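PDB 5NNS: AA9 family lytic polysaccharide monooxygenase B from Heterobasidion irregulare TC 32-1, which uses a copper ion to break down crystalline and amorphous polysaccharides oxidatively, cutting the chains with oxidation at C1. Local coordinates for residues Y74-Q77 / W78-T81; T97-T101 / S102-W106; V112-S116 / G117-S121; T138-P141 / S142-A146; Y195-D199 / P200-I204. All coordinates share one frame; numbering follows the deposited sequence.

Contact 1 (Y74-Q77 / W78-T81). With CU (copper (II) ion), chain E; NAG (2-acetamido-2-deoxy-beta-D-glucopyranose), chain D.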
# COMPACT_ATOMS: atom_id res chain seq x y z
N TYR A 74 -1.91 -10.66 0.99
CA TYR A 74 -2.26 -11.62 -0.06
C TYR A 74 -3.28 -11.00 -1.02
O TYR A 74 -4.26 -10.40 -0.57
CB TYR A 74 -2.84 -12.90 0.54
CG TYR A 74 -1.89 -13.65 1.43
CD1 TYR A 74 -1.00 -14.61 0.91
CD2 TYR A 74 -1.89 -13.44 2.80
CE1 TYR A 74 -0.13 -15.32 1.75
CE2 TYR A 74 -1.03 -14.14 3.64
CZ TYR A 74 -0.15 -15.07 3.12
OH TYR A 74 0.68 -15.75 3.98
N TRP A 75 -3.03 -11.14 -2.32
CA TRP A 75 -3.93 -10.65 -3.36
C TRP A 75 -4.76 -11.79 -3.96
O TRP A 75 -4.51 -12.97 -3.71
CB TRP A 75 -3.14 -9.95 -4.48
CG TRP A 75 -2.79 -8.52 -4.20
CD1 TRP A 75 -3.40 -7.41 -4.72
CD2 TRP A 75 -1.74 -8.05 -3.35
NE1 TRP A 75 -2.79 -6.27 -4.25
CE2 TRP A 75 -1.77 -6.63 -3.40
CE3 TRP A 75 -0.78 -8.68 -2.55
CZ2 TRP A 75 -0.88 -5.84 -2.68
CZ3 TRP A 75 0.11 -7.88 -1.82
CH2 TRP A 75 0.05 -6.48 -1.90
N ASN A 76 -5.74 -11.40 -4.77
CA ASN A 76 -6.35 -12.28 -5.76
C ASN A 76 -5.28 -12.74 -6.77
O ASN A 76 -4.13 -12.29 -6.72
CB ASN A 76 -7.49 -11.56 -6.50
CG ASN A 76 -7.04 -10.26 -7.16
OD1 ASN A 76 -6.47 -9.39 -6.50
ND2 ASN A 76 -7.30 -10.13 -8.45
N GLN A 77 -5.66 -13.62 -7.69
CA GLN A 77 -4.78 -13.96 -8.81
C GLN A 77 -4.59 -12.72 -9.69
O GLN A 77 -5.36 -12.46 -10.61
CB GLN A 77 -5.34 -15.13 -9.61
CG GLN A 77 -5.25 -16.43 -8.82
CD GLN A 77 -5.86 -17.61 -9.54
OE1 GLN A 77 -6.57 -17.46 -10.53
NE2 GLN A 77 -5.58 -18.80 -9.03
N TRP A 78 -3.54 -11.96 -9.34
CA TRP A 78 -3.34 -10.60 -9.84
C TRP A 78 -2.98 -10.63 -11.32
O TRP A 78 -2.04 -11.33 -11.71
CB TRP A 78 -2.26 -9.90 -9.01
CG TRP A 78 -2.07 -8.47 -9.37
CD1 TRP A 78 -1.00 -7.92 -9.99
CD2 TRP A 78 -2.99 -7.40 -9.13
NE1 TRP A 78 -1.19 -6.57 -10.17
CE2 TRP A 78 -2.41 -6.23 -9.65
CE3 TRP A 78 -4.26 -7.32 -8.55
CZ2 TRP A 78 -3.04 -4.98 -9.59
CZ3 TRP A 78 -4.89 -6.09 -8.49
CH2 TRP A 78 -4.28 -4.94 -9.01
N PRO A 79 -3.75 -9.90 -12.16
CA PRO A 79 -3.57 -9.97 -13.62
C PRO A 79 -2.49 -9.06 -14.24
O PRO A 79 -2.19 -9.22 -15.42
CB PRO A 79 -4.94 -9.57 -14.16
CG PRO A 79 -5.47 -8.63 -13.12
CD PRO A 79 -4.97 -9.14 -11.81
N HIS A 80 -1.93 -8.12 -13.48
CA HIS A 80 -0.99 -7.17 -14.05
C HIS A 80 0.43 -7.41 -13.56
O HIS A 80 0.64 -7.86 -12.44
CB HIS A 80 -1.46 -5.75 -13.75
CG HIS A 80 -2.84 -5.50 -14.25
ND1 HIS A 80 -3.23 -5.76 -15.54
CD2 HIS A 80 -3.95 -5.05 -13.61
CE1 HIS A 80 -4.51 -5.46 -15.69
NE2 HIS A 80 -4.97 -5.03 -14.53
N THR A 81 1.40 -7.15 -14.43
CA THR A 81 2.79 -7.49 -14.17
C THR A 81 3.78 -6.32 -14.26
O THR A 81 4.95 -6.49 -13.92
CB THR A 81 3.23 -8.60 -15.13
OG1 THR A 81 2.89 -8.22 -16.48
CG2 THR A 81 2.53 -9.89 -14.78
CU CU E . -6.83 -4.43 -13.71
C1 NAG D . -0.96 -18.84 -1.09
C2 NAG D . -0.58 -19.56 0.21
C3 NAG D . -1.82 -20.06 0.94
C4 NAG D . -2.86 -18.95 1.12
C5 NAG D . -3.11 -18.21 -0.19
C6 NAG D . -4.00 -16.99 0.02
C7 NAG D . 1.64 -20.66 0.18
C8 NAG D . 2.37 -21.92 -0.18
N2 NAG D . 0.31 -20.68 -0.06
O3 NAG D . -1.38 -20.54 2.22
O4 NAG D . -4.10 -19.50 1.59
O5 NAG D . -1.86 -17.79 -0.77
O6 NAG D . -4.27 -16.38 -1.24
O7 NAG D . 2.24 -19.71 0.65

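Contact 2 (T97-T101 / S102-W106)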
# COMPACT_ATOMS: atom_id res chain seq x y z
N THR A 97 -9.47 3.57 14.13
CA THR A 97 -10.88 3.40 13.78
C THR A 97 -11.59 4.74 13.51
O THR A 97 -12.44 4.81 12.62
CB THR A 97 -11.61 2.63 14.91
OG1 THR A 97 -10.83 1.48 15.28
CG2 THR A 97 -13.00 2.18 14.49
N THR A 98 -11.23 5.78 14.26
CA THR A 98 -11.83 7.12 14.10
C THR A 98 -10.98 8.10 13.27
O THR A 98 -11.38 9.25 13.08
CB THR A 98 -12.12 7.74 15.48
OG1 THR A 98 -10.89 7.99 16.17
CG2 THR A 98 -12.97 6.81 16.32
N ALA A 99 -9.82 7.66 12.78
CA ALA A 99 -8.89 8.52 12.05
C ALA A 99 -9.32 8.71 10.61
O ALA A 99 -9.74 7.76 9.95
CB ALA A 99 -7.48 7.93 12.10
N THR A 100 -9.22 9.95 10.12
CA THR A 100 -9.38 10.25 8.69
C THR A 100 -8.02 9.97 8.04
O THR A 100 -7.03 10.65 8.33
CB THR A 100 -9.80 11.72 8.46
OG1 THR A 100 -11.02 11.98 9.17
CG2 THR A 100 -10.04 12.01 6.99
N THR A 101 -7.96 8.95 7.18
CA THR A 101 -6.68 8.44 6.66
C THR A 101 -6.01 9.43 5.69
O THR A 101 -4.77 9.45 5.59
CB THR A 101 -6.82 7.04 6.01
OG1 THR A 101 -7.71 7.10 4.90
CG2 THR A 101 -7.32 6.01 7.03
N SER A 102 -6.82 10.25 5.01
CA SER A 102 -6.32 11.31 4.13
C SER A 102 -5.58 12.45 4.86
O SER A 102 -4.86 13.22 4.21
CB SER A 102 -7.46 11.91 3.30
OG SER A 102 -8.46 12.47 4.13
N SER A 103 -5.75 12.56 6.18
CA SER A 103 -5.06 13.57 6.98
C SER A 103 -3.75 13.08 7.60
O SER A 103 -3.06 13.87 8.24
CB SER A 103 -5.99 14.08 8.09
OG SER A 103 -6.18 13.08 9.09
N LEU A 104 -3.41 11.81 7.43
CA LEU A 104 -2.26 11.23 8.12
C LEU A 104 -0.95 11.52 7.41
O LEU A 104 -0.93 11.91 6.23
CB LEU A 104 -2.44 9.72 8.30
CG LEU A 104 -3.76 9.28 8.96
CD1 LEU A 104 -3.78 7.77 9.11
CD2 LEU A 104 -3.98 9.97 10.30
N GLU A 105 0.14 11.33 8.15
CA GLU A 105 1.49 11.46 7.61
C GLU A 105 2.02 10.07 7.27
O GLU A 105 2.27 9.26 8.16
CB GLU A 105 2.40 12.13 8.63
CG GLU A 105 2.19 13.63 8.73
CD GLU A 105 3.04 14.25 9.81
OE1 GLU A 105 2.68 14.13 11.00
OE2 GLU A 105 4.08 14.87 9.47
N TRP A 106 2.18 9.82 5.98
CA TRP A 106 2.55 8.50 5.46
C TRP A 106 4.04 8.41 5.20
O TRP A 106 4.61 9.30 4.57
CB TRP A 106 1.80 8.21 4.17
CG TRP A 106 0.34 8.21 4.37
CD1 TRP A 106 -0.50 9.27 4.26
CD2 TRP A 106 -0.46 7.09 4.76
NE1 TRP A 106 -1.79 8.89 4.54
CE2 TRP A 106 -1.79 7.55 4.86
CE3 TRP A 106 -0.19 5.74 5.03
CZ2 TRP A 106 -2.85 6.71 5.21
CZ3 TRP A 106 -1.25 4.90 5.38
CH2 TRP A 106 -2.56 5.40 5.47
O HOH W 1 -7.86 11.90 11.81

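Contact 3 (V112-S116 / G117-S121)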
# COMPACT_ATOMS: atom_id res chain seq x y z
N VAL A 112 9.55 -2.02 -4.38
CA VAL A 112 10.34 -2.63 -5.44
C VAL A 112 9.72 -2.18 -6.75
O VAL A 112 8.55 -2.45 -7.01
CB VAL A 112 10.38 -4.17 -5.35
CG1 VAL A 112 11.31 -4.75 -6.42
CG2 VAL A 112 10.84 -4.64 -3.98
N GLY A 113 10.52 -1.49 -7.56
CA GLY A 113 10.09 -0.97 -8.85
C GLY A 113 10.66 -1.84 -9.95
O GLY A 113 10.45 -3.06 -9.96
N LEU A 114 11.37 -1.21 -10.89
CA LEU A 114 12.01 -1.94 -11.98
C LEU A 114 13.29 -2.56 -11.44
O LEU A 114 14.22 -1.84 -11.11
CB LEU A 114 12.30 -1.00 -13.16
CG LEU A 114 12.98 -1.62 -14.38
CD1 LEU A 114 12.20 -2.81 -14.91
CD2 LEU A 114 13.16 -0.55 -15.45
N VAL A 115 13.32 -3.88 -11.34
CA VAL A 115 14.46 -4.61 -10.76
C VAL A 115 15.59 -4.72 -11.78
O VAL A 115 16.76 -4.54 -11.43
CB VAL A 115 14.03 -6.00 -10.25
CG1 VAL A 115 15.24 -6.84 -9.82
CG2 VAL A 115 13.05 -5.85 -9.09
N SER A 116 15.25 -5.03 -13.02
CA SER A 116 16.22 -5.06 -14.12
C SER A 116 15.50 -5.06 -15.45
O SER A 116 14.27 -5.22 -15.50
CB SER A 116 17.13 -6.30 -14.04
OG SER A 116 16.49 -7.43 -14.60
N GLY A 117 16.26 -4.89 -16.52
CA GLY A 117 15.71 -4.86 -17.86
C GLY A 117 15.07 -3.52 -18.17
O GLY A 117 15.31 -2.52 -17.48
N THR A 118 14.26 -3.51 -19.22
CA THR A 118 13.64 -2.29 -19.70
C THR A 118 12.22 -2.21 -19.17
O THR A 118 11.69 -3.21 -18.67
CB THR A 118 13.59 -2.27 -21.23
OG1 THR A 118 12.82 -3.39 -21.69
CG2 THR A 118 14.99 -2.33 -21.82
N LEU A 119 11.61 -1.04 -19.30
CA LEU A 119 10.23 -0.84 -18.85
C LEU A 119 9.29 -1.91 -19.41
O LEU A 119 8.42 -2.41 -18.69
CB LEU A 119 9.72 0.55 -19.25
CG LEU A 119 10.39 1.81 -18.69
CD1 LEU A 119 9.78 3.04 -19.35
CD2 LEU A 119 10.25 1.90 -17.18
N THR A 120 9.48 -2.26 -20.68
CA THR A 120 8.56 -3.15 -21.41
C THR A 120 8.89 -4.65 -21.42
O THR A 120 8.00 -5.46 -21.70
CB THR A 120 8.45 -2.70 -22.88
OG1 THR A 120 9.76 -2.69 -23.47
CG2 THR A 120 7.84 -1.31 -22.95
N SER A 121 10.15 -5.00 -21.15
CA SER A 121 10.60 -6.41 -21.11
C SER A 121 11.32 -6.82 -19.81
O SER A 121 11.83 -7.94 -19.72
CB SER A 121 11.51 -6.70 -22.31
OG SER A 121 12.84 -6.28 -22.05

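Contact 4 (T138-P141 / S142-A146)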
# COMPACT_ATOMS: atom_id res chain seq x y z
N THR A 138 7.11 -8.13 3.77
CA THR A 138 8.16 -7.24 4.26
C THR A 138 7.97 -7.06 5.77
O THR A 138 6.93 -7.41 6.31
CB THR A 138 8.12 -5.87 3.54
OG1 THR A 138 9.20 -5.04 4.00
CG2 THR A 138 6.81 -5.13 3.79
N SER A 139 8.98 -6.53 6.46
CA SER A 139 8.93 -6.40 7.92
C SER A 139 8.57 -4.98 8.34
O SER A 139 8.92 -4.02 7.67
CB SER A 139 10.27 -6.77 8.55
OG SER A 139 10.60 -8.12 8.29
N ILE A 140 7.85 -4.86 9.45
CA ILE A 140 7.65 -3.57 10.11
C ILE A 140 9.00 -3.16 10.69
O ILE A 140 9.67 -4.00 11.31
CB ILE A 140 6.58 -3.65 11.22
CG1 ILE A 140 5.21 -3.90 10.59
CG2 ILE A 140 6.56 -2.37 12.05
CD1 ILE A 140 4.19 -4.46 11.56
N PRO A 141 9.44 -1.90 10.47
CA PRO A 141 10.76 -1.51 10.98
C PRO A 141 10.97 -1.80 12.48
O PRO A 141 10.14 -1.39 13.31
CB PRO A 141 10.81 -0.01 10.69
CG PRO A 141 9.99 0.14 9.45
CD PRO A 141 8.88 -0.87 9.57
N SER A 142 12.06 -2.50 12.80
CA SER A 142 12.41 -2.91 14.18
C SER A 142 12.38 -1.77 15.19
O SER A 142 11.94 -1.95 16.33
CB SER A 142 13.80 -3.55 14.21
OG SER A 142 13.89 -4.66 13.33
N SER A 143 12.85 -0.59 14.76
CA SER A 143 12.97 0.59 15.62
C SER A 143 11.69 1.42 15.82
O SER A 143 11.68 2.32 16.67
CB SER A 143 14.05 1.51 15.06
OG SER A 143 13.66 2.00 13.79
N LEU A 144 10.64 1.15 15.04
CA LEU A 144 9.46 2.01 14.99
C LEU A 144 8.85 2.23 16.38
O LEU A 144 8.74 1.28 17.16
CB LEU A 144 8.41 1.42 14.04
CG LEU A 144 7.09 2.17 13.81
CD1 LEU A 144 7.35 3.53 13.19
CD2 LEU A 144 6.16 1.35 12.93
N ALA A 145 8.47 3.47 16.68
CA ALA A 145 7.87 3.82 17.96
C ALA A 145 6.54 3.09 18.13
O ALA A 145 5.76 3.00 17.18
CB ALA A 145 7.64 5.32 18.06
N ALA A 146 6.30 2.55 19.32
CA ALA A 146 5.02 1.89 19.63
C ALA A 146 3.86 2.85 19.40
O ALA A 146 3.98 4.06 19.65
CB ALA A 146 5.01 1.36 21.06

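Contact 5 (Y195-D199 / P200-I204). With NAG (2-acetamido-2-deoxy-beta-D-glucopyranose), chain C; GOL (glycerol), chain G.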
# COMPACT_ATOMS: atom_id res chain seq x y z
N TYR A 195 1.66 12.19 -4.84
CA TYR A 195 1.71 11.84 -6.26
C TYR A 195 1.09 12.94 -7.11
O TYR A 195 0.21 13.66 -6.65
CB TYR A 195 0.95 10.54 -6.52
CG TYR A 195 1.39 9.32 -5.72
CD1 TYR A 195 2.74 9.04 -5.48
CD2 TYR A 195 0.44 8.41 -5.23
CE1 TYR A 195 3.12 7.92 -4.76
CE2 TYR A 195 0.82 7.28 -4.51
CZ TYR A 195 2.16 7.04 -4.28
OH TYR A 195 2.53 5.92 -3.55
N SER A 196 1.54 13.04 -8.35
CA SER A 196 0.87 13.87 -9.36
C SER A 196 1.23 13.41 -10.76
O SER A 196 2.17 12.64 -10.96
CB SER A 196 1.21 15.35 -9.19
OG SER A 196 2.49 15.66 -9.70
N MET A 197 0.49 13.93 -11.74
CA MET A 197 0.74 13.63 -13.15
C MET A 197 2.01 14.26 -13.74
O MET A 197 2.30 14.04 -14.91
CB MET A 197 -0.49 14.01 -14.00
CG MET A 197 -1.72 13.15 -13.72
SD MET A 197 -1.54 11.40 -14.13
CE MET A 197 -1.68 11.46 -15.92
N SER A 198 2.77 15.03 -12.96
CA SER A 198 4.11 15.47 -13.38
C SER A 198 5.24 14.52 -12.92
O SER A 198 6.39 14.68 -13.34
CB SER A 198 4.38 16.91 -12.92
OG SER A 198 4.16 17.08 -11.54
N ASP A 199 4.92 13.53 -12.09
CA ASP A 199 5.89 12.50 -11.70
C ASP A 199 6.20 11.58 -12.88
O ASP A 199 5.26 11.07 -13.50
CB ASP A 199 5.35 11.63 -10.57
CG ASP A 199 5.14 12.40 -9.29
OD1 ASP A 199 5.85 13.38 -9.03
OD2 ASP A 199 4.26 11.99 -8.51
N PRO A 200 7.49 11.34 -13.17
CA PRO A 200 7.86 10.49 -14.31
C PRO A 200 7.37 9.05 -14.23
O PRO A 200 7.13 8.44 -15.26
CB PRO A 200 9.39 10.51 -14.31
CG PRO A 200 9.76 11.73 -13.55
CD PRO A 200 8.68 11.94 -12.53
N GLY A 201 7.23 8.53 -13.01
CA GLY A 201 6.71 7.19 -12.79
C GLY A 201 5.19 7.07 -12.77
O GLY A 201 4.68 5.95 -12.70
N VAL A 202 4.48 8.20 -12.82
CA VAL A 202 3.01 8.22 -12.72
C VAL A 202 2.34 8.45 -14.07
O VAL A 202 1.40 7.73 -14.42
CB VAL A 202 2.52 9.30 -11.72
CG1 VAL A 202 0.99 9.41 -11.70
CG2 VAL A 202 3.04 8.99 -10.32
N ASN A 203 2.81 9.45 -14.81
CA ASN A 203 2.31 9.78 -16.14
C ASN A 203 3.35 9.29 -17.13
O ASN A 203 4.23 10.03 -17.55
CB ASN A 203 2.08 11.29 -16.25
CG ASN A 203 1.45 11.69 -17.58
OD1 ASN A 203 0.87 10.87 -18.30
ND2 ASN A 203 1.54 12.98 -17.89
N ILE A 204 3.22 8.03 -17.50
CA ILE A 204 4.25 7.33 -18.27
C ILE A 204 3.61 6.51 -19.38
O ILE A 204 2.54 5.92 -19.19
CB ILE A 204 5.12 6.43 -17.34
CG1 ILE A 204 6.31 5.83 -18.11
CG2 ILE A 204 4.30 5.33 -16.68
CD1 ILE A 204 7.42 5.35 -17.20
C1 NAG C . 14.65 8.13 -16.48
C2 NAG C . 13.48 8.90 -15.86
C3 NAG C . 13.26 10.25 -16.53
C4 NAG C . 14.54 11.07 -16.49
C5 NAG C . 15.65 10.30 -17.21
C6 NAG C . 16.97 11.06 -17.10
C7 NAG C . 11.55 7.65 -14.97
C8 NAG C . 10.28 6.93 -15.32
N2 NAG C . 12.23 8.17 -16.00
O3 NAG C . 12.20 10.93 -15.87
O4 NAG C . 14.35 12.35 -17.11
O5 NAG C . 15.81 8.98 -16.65
O6 NAG C . 18.03 10.30 -17.68
O7 NAG C . 11.93 7.75 -13.82
C1 GOL G . 5.64 14.74 -17.02
O1 GOL G . 6.14 16.02 -16.63
C2 GOL G . 6.79 13.73 -17.07
O2 GOL G . 7.56 13.77 -15.86
C3 GOL G . 6.23 12.33 -17.26
O3 GOL G . 5.54 12.23 -18.51

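Contact 1 (Y74-Q77 / W78-T81)
Past strand 70-75 the backbone kinks sharply through an inverse gamma turn centred on Q77 and brings N76 O to 2.7 Å from W78 N, at too poor an angle for a hydrogen bond; W78 N is instead bonded to N134. The two indoles lie side by side and point the same way, yet their planes stand 65° apart, with the edge of W75 presented to the face of W78. In this T-shaped pair the five-membered ring of W75 and the six-membered ring of W78 are 5.4 Å apart between centroids, and W75 CD1 comes to 3.9 Å from W78 CE3. N76 approaches the rim of the W78 ring: its OD1 lies near the ring plane, 3.7 Å from CE3 of W78, and the amide stands almost upright to the indole. G3 N and H1 O hold that amide, through OD1 and ND2 respectively, which fixes its rotation. One face of W78 carries P79 CD and H80 CD2. Just beyond, H80 NE2 binds the copper ion at 2.1 Å as part of the histidine brace of AA9 monooxygenases, with H1, and with Y167 completing the site; the Y167 and W78 rings meet edge-to-face. At the other end Y74, with CG anti to its carbonyl carbon (chi1 -62°), brings CD1 to 3.7 Å from O5 of an N-acetylglucosamine attached to the protein itself. With an alanine at Y74, both this sugar and the W13 ring would probably lose an aromatic neighbour.

Contact 2 (T97-T101 / S102-W106)
L104 folds its side chain back over the carbonyl oxygens of T100 and T101, with CG 3.5 Å from T101 O and almost as near to T100 O, while its CD2 methyl only grazes CB of A99. Both carbonyl oxygens are used by the turn itself. T100 O is gripped twice by S103. The backbone N of S103 donates at 3.1 Å to T100 O from well above the carbonyl plane, and S103 OG donates at 2.7 Å to the same oxygen from closer to that plane. The hydroxyl can do this because OG sits between the backbone N and the carbonyl carbon of S103 (chi1 71°), turned back toward the preceding residues. A water that accepts from T100 N also gives a weak, long bond to S103 OG. One residue on, L104 N donates at 3.3 Å to T101 O with a fairly straight bond of 163°. The same oxygen lies in the plane of the W106 indole, at its edge, where NE1 makes a weak bond of 3.2 Å to T101 O. L104 CB lies over one W106 face, toward its rim. T100 CG2 lies 3.3 Å from S102 OG, where both residues are at least partly exposed. The buried hydroxyl of T101 points elsewhere, bonded to S48 OG. Successive i to i+3 bonds of this kind are those of a short 3-10 turn, which here lies late in the loop between strands 85-91 and 106-116 of the beta-sandwich.

Contact 3 (V112-S116 / G117-S121)
A classic beta bulge, V115 and S116 both facing T123, interrupts the regular pairing next to L114, and the chain then bends so that L114 lies against G117. G117 has positive phi (78°), which favours glycine, and a CB there would clash with S116 O. The bend brings G117 O against the L114 side chain, whose CD2 is 3.6 Å from G117 O; CD1, the other branch, lies 3.8 Å from T118 O. L114 reaches both because its CG is anti to the backbone N (chi1 179°), which sends the methyls across the turn. The bulge distorts the end of strand 106-116 next to strand 123-124, the outermost strand of the mixed sheet of the AA9 sandwich, and the turn joins these two antiparallel neighbours. L119 sets out away from the strand, but the end of its side chain returns and crosses L114 at about a right angle, CD2 of L114 to CD2 of L119 being 4.2 Å. Were L114 an alanine, the L119 methyl and the two carbonyls would probably lose their apolar cover. L119 also packs on H209 and E212, while its carbonyl accepts from W124 NE1.

Contact 4 (T138-P141 / S142-A146)
L144 N donates to P141 O at 3.1 Å and 165°, a nearly straight bond that closes a type I beta turn from P141 to L144. The donor lies well above the plane of the P141 carbonyl, and the same oxygen has L144 CB beside it at 3.4 Å. S142 and S143 form the corner, with S142 at the exposed outside of the bend. The apolar groups meet across the turn: I140 CG2 touches L144 CD2 at 3.8 Å, the two side chains crossing obliquely, and CB of P141 lies 4.4 Å from CB of L144. L144 carries its CG anti to the backbone N (chi1 -179°), which swings the isobutyl group back over the start of the turn, whereas the CG1 arm of I140 leads off in another direction and only its CG2 branch takes part. The turn follows strand 135-139, the edge of the four-stranded sheet, and leads to strand 147-157 of the other sheet, passing from one layer of the sandwich to the other. P141 rests on I109 and L144 on F107 of strand 106-116, L144 also on M89 of strand 85-91, and both on W223, while the backbones of S143 and A145 bond to A181.

Contact 5 (Y195-D199 / P200-I204)
D199 and V202 pack closely, side by side and pointing the same way, with D199 CB 3.5 Å from V202 CG2, while V202 CB and its CG1 branch meet S196 O, CB at 3.4 Å. The D199 carbonyl is gripped twice. N203 N donates to D199 O at 3.2 Å and 174°, nearly along the C=O axis, while V202 N reaches the same oxygen from above the carbonyl plane. A type I turn from S196 to D199 precedes this, and S196 N holds D199 OD2 at 2.9 Å, from above the carboxylate plane, which restrains the rotation of the acid. The outer side is looser. M197 and S198 are exposed, and M197 bends at both chi2 and chi3 (-64° and -76°), folding CE back to 3.5 Å from N203 OD1. N203 ND2 donates at 3.3 Å to M197 O, in the carbonyl plane, while N203 OD1 is held by N162 ND2. A glycerol, probably from the crystallisation liquor, donates to S198 O and N203 O, and P200 CB touches O3 of a protein-linked N-acetylglucosamine. The loop follows strand 165-176; the Y195 hydroxyl bonds to E154 of strand 147-157 and its ring meets F166 of strand 165-176, V202 rests on P218, and the backbone of I204 joins N162, next to D205 of the glucan-binding surface.

In the fold
The five contacts follow one another in series along the chain; none nests in or crosses another. Contact 1 leaves strand 70-75 toward the copper site, and contact 2, on the opposite side of the chain's centre about 27 Å away between centres, lies late in the loop that leads into strand 106-116. Contact 3 turns from that strand's far end to strand 123-124. Contact 4 carries the chain from strand 135-139, which neighbours strand 70-75 of contact 1, across to strand 147-157 of the other sheet. Contact 5 lies in the long loop after strand 165-176. Contacts 3 and 5 touch, L119 CD1 meeting I204 CD1 at 3.9 Å, joining this loop to the turn before strand 123-124.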